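Local coordinates for protein diaminobutyrate-pyruvate transaminase and L-2,4-diaminobutyrate decarboxylase (PDB 2QMA) that probably acts as a pyridoxal-phosphate-dependent transaminase and carbon-carbon lyase, this chain being its C-terminal, decarboxylase-like domain, at residues L424-F429 with K469-N474. Residues are numbered along the deposited sequence; the frame is centred on the assembly and turned at random.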
loop_
_atom_site.group_PDB
_atom_site.type_symbol
_atom_site.label_atom_id
_atom_site.label_comp_id
_atom_site.label_asym_id
_atom_site.label_seq_id
_atom_site.Cartn_x
_atom_site.Cartn_y
_atom_site.Cartn_z
ATOM N N LEU A 424 -23.123 -10.869 -12.137
ATOM C CA LEU A 424 -22.010 -11.494 -11.439
ATOM C C LEU A 424 -22.492 -11.927 -10.060
ATOM O O LEU A 424 -23.247 -12.903 -9.953
ATOM C CB LEU A 424 -20.777 -10.568 -11.383
ATOM C CG LEU A 424 -19.419 -11.270 -11.594
ATOM C CD1 LEU A 424 -18.385 -10.280 -12.044
ATOM C CD2 LEU A 424 -18.957 -11.982 -10.298
ATOM N N SER A 425 -22.066 -11.227 -9.021
ATOM C CA SER A 425 -22.541 -11.581 -7.664
ATOM C C SER A 425 -23.234 -10.435 -6.924
ATOM O O SER A 425 -23.380 -10.485 -5.672
ATOM C CB SER A 425 -21.415 -12.220 -6.835
ATOM O OG SER A 425 -20.474 -11.269 -6.354
ATOM N N THR A 426 -23.673 -9.414 -7.676
ATOM C CA THR A 426 -24.461 -8.330 -7.080
ATOM C C THR A 426 -25.969 -8.507 -7.352
ATOM O O THR A 426 -26.388 -9.087 -8.385
ATOM C CB THR A 426 -24.014 -6.879 -7.539
ATOM O OG1 THR A 426 -24.289 -6.699 -8.938
ATOM C CG2 THR A 426 -22.537 -6.626 -7.264
ATOM N N VAL A 427 -26.781 -7.982 -6.434
ATOM C CA VAL A 427 -28.214 -7.958 -6.630
ATOM C C VAL A 427 -28.715 -6.544 -6.321
ATOM O O VAL A 427 -28.392 -5.991 -5.293
ATOM C CB VAL A 427 -28.922 -9.007 -5.743
ATOM C CG1 VAL A 427 -30.456 -8.910 -5.875
ATOM C CG2 VAL A 427 -28.467 -10.405 -6.115
ATOM N N LEU A 428 -29.528 -6.001 -7.226
ATOM C CA LEU A 428 -30.036 -4.645 -7.133
ATOM C C LEU A 428 -31.555 -4.675 -7.020
ATOM O O LEU A 428 -32.255 -5.238 -7.873
ATOM C CB LEU A 428 -29.570 -3.802 -8.343
ATOM C CG LEU A 428 -28.053 -3.636 -8.534
ATOM C CD1 LEU A 428 -27.679 -2.928 -9.837
ATOM C CD2 LEU A 428 -27.366 -2.911 -7.342
ATOM N N PHE A 429 -32.060 -4.090 -5.934
ATOM C CA PHE A 429 -33.469 -4.208 -5.593
ATOM C C PHE A 429 -33.852 -3.127 -4.612
ATOM O O PHE A 429 -33.024 -2.355 -4.190
ATOM C CB PHE A 429 -33.726 -5.587 -4.975
ATOM C CG PHE A 429 -33.178 -5.738 -3.575
ATOM C CD1 PHE A 429 -34.037 -5.673 -2.463
ATOM C CD2 PHE A 429 -31.823 -5.948 -3.361
ATOM C CE1 PHE A 429 -33.549 -5.818 -1.156
ATOM C CE2 PHE A 429 -31.316 -6.113 -2.058
ATOM C CZ PHE A 429 -32.189 -6.039 -0.958
ATOM N N LYS A 469 -28.345 -2.710 -2.497
ATOM C CA LYS A 469 -27.413 -3.640 -3.109
ATOM C C LYS A 469 -26.843 -4.675 -2.140
ATOM O O LYS A 469 -26.404 -4.343 -1.023
ATOM C CB LYS A 469 -26.246 -2.885 -3.790
ATOM C CG LYS A 469 -25.144 -3.801 -4.315
ATOM C CD LYS A 469 -24.112 -3.017 -5.193
ATOM C CE LYS A 469 -23.245 -2.073 -4.357
ATOM N NZ LYS A 469 -22.157 -1.476 -5.246
ATOM N N PHE A 470 -26.853 -5.919 -2.601
ATOM C CA PHE A 470 -26.092 -7.010 -2.033
ATOM C C PHE A 470 -24.890 -7.191 -2.982
ATOM O O PHE A 470 -25.065 -7.338 -4.210
ATOM C CB PHE A 470 -26.859 -8.357 -2.069
ATOM C CG PHE A 470 -28.107 -8.457 -1.203
ATOM C CD1 PHE A 470 -28.362 -7.604 -0.125
ATOM C CD2 PHE A 470 -28.999 -9.509 -1.440
ATOM C CE1 PHE A 470 -29.546 -7.791 0.686
ATOM C CE2 PHE A 470 -30.147 -9.704 -0.643
ATOM C CZ PHE A 470 -30.426 -8.832 0.404
ATOM N N THR A 471 -23.700 -7.238 -2.400
ATOM C CA THR A 471 -22.509 -7.768 -3.046
ATOM C C THR A 471 -22.171 -9.098 -2.384
ATOM O O THR A 471 -21.609 -9.147 -1.262
ATOM C CB THR A 471 -21.357 -6.755 -2.959
ATOM O OG1 THR A 471 -21.797 -5.544 -3.582
ATOM C CG2 THR A 471 -20.115 -7.268 -3.726
ATOM N N ILE A 472 -22.608 -10.179 -3.019
ATOM C CA ILE A 472 -22.422 -11.508 -2.435
ATOM C C ILE A 472 -20.991 -12.021 -2.642
ATOM O O ILE A 472 -20.543 -12.262 -3.779
ATOM C CB ILE A 472 -23.434 -12.545 -2.976
ATOM C CG1 ILE A 472 -24.869 -11.992 -2.910
ATOM C CG2 ILE A 472 -23.283 -13.883 -2.184
ATOM C CD1 ILE A 472 -25.885 -12.726 -3.851
ATOM N N LEU A 473 -20.260 -12.168 -1.551
ATOM C CA LEU A 473 -18.877 -12.628 -1.663
ATOM C C LEU A 473 -18.629 -13.887 -0.891
ATOM O O LEU A 473 -17.939 -14.775 -1.359
ATOM C CB LEU A 473 -17.864 -11.572 -1.220
ATOM C CG LEU A 473 -17.689 -10.271 -2.026
ATOM C CD1 LEU A 473 -16.573 -9.388 -1.429
ATOM C CD2 LEU A 473 -17.461 -10.535 -3.535
ATOM N N ASN A 474 -19.167 -13.947 0.319
ATOM C CA ASN A 474 -18.959 -15.106 1.182
ATOM C C ASN A 474 -19.568 -16.349 0.491
ATOM O O ASN A 474 -20.765 -16.353 0.175
ATOM C CB ASN A 474 -19.597 -14.840 2.539
ATOM C CG ASN A 474 -19.309 -15.921 3.556
ATOM O OD1 ASN A 474 -18.997 -17.070 3.213
ATOM N ND2 ASN A 474 -19.425 -15.562 4.833
#
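Val427 and Phe470 form the hydrogen-bonded pair between two non-hydrogen-bonded ones, Thr426–Thr471 and Leu428–Lys469: Val427 N reaches Phe470 O at 2.9 Å and Phe470 N returns to Val427 O at 3.1 Å, both donors lying in the carbonyl planes. Beyond Thr426–Thr471 the pairing runs on into the loops, where Ile472 N binds Ser425 O. With OG turned between its own backbone N and carbonyl carbon (chi1 76°), Ser425 also donates to Ile472 O at 2.8 Å, gripping both backbone polar groups of Ile472; the same OG is hydrogen-bonded to Tyr297 OH.

The aromatic contact is T-shaped. Phe429 brings its CE2–CZ edge over one face of Phe470, CE2 above the ring centre, with the centroids 4.8 Å apart and the planes at 62°. Val427 O lies in the plane of the Phe429 ring, at its CD2 side. On the face carrying Val427 and Phe470, Val427 CG2 meets Ile472 CD1 at 4.1 Å, and helices 389-411 and 479-495 cover the group.

On the other face, with Thr426 and Thr471, Leu428 CD2 lies alongside the lysine stem, 3.7 Å from Lys469 CB. The stem bends at chi3 (70°), and NZ makes a salt bridge with Asp270 OD1, while the backbone O of Asp270 is hydrogen-bonded to Thr426 OG1.

The side chain of Leu473 lies about 6 Å from that of Lys325, predicted to carry pyridoxal phosphate, not attached here. Strands 426-431 and 465-471 are the central pair of the four-stranded antiparallel sheet in the small domain ending this fold-type I chain.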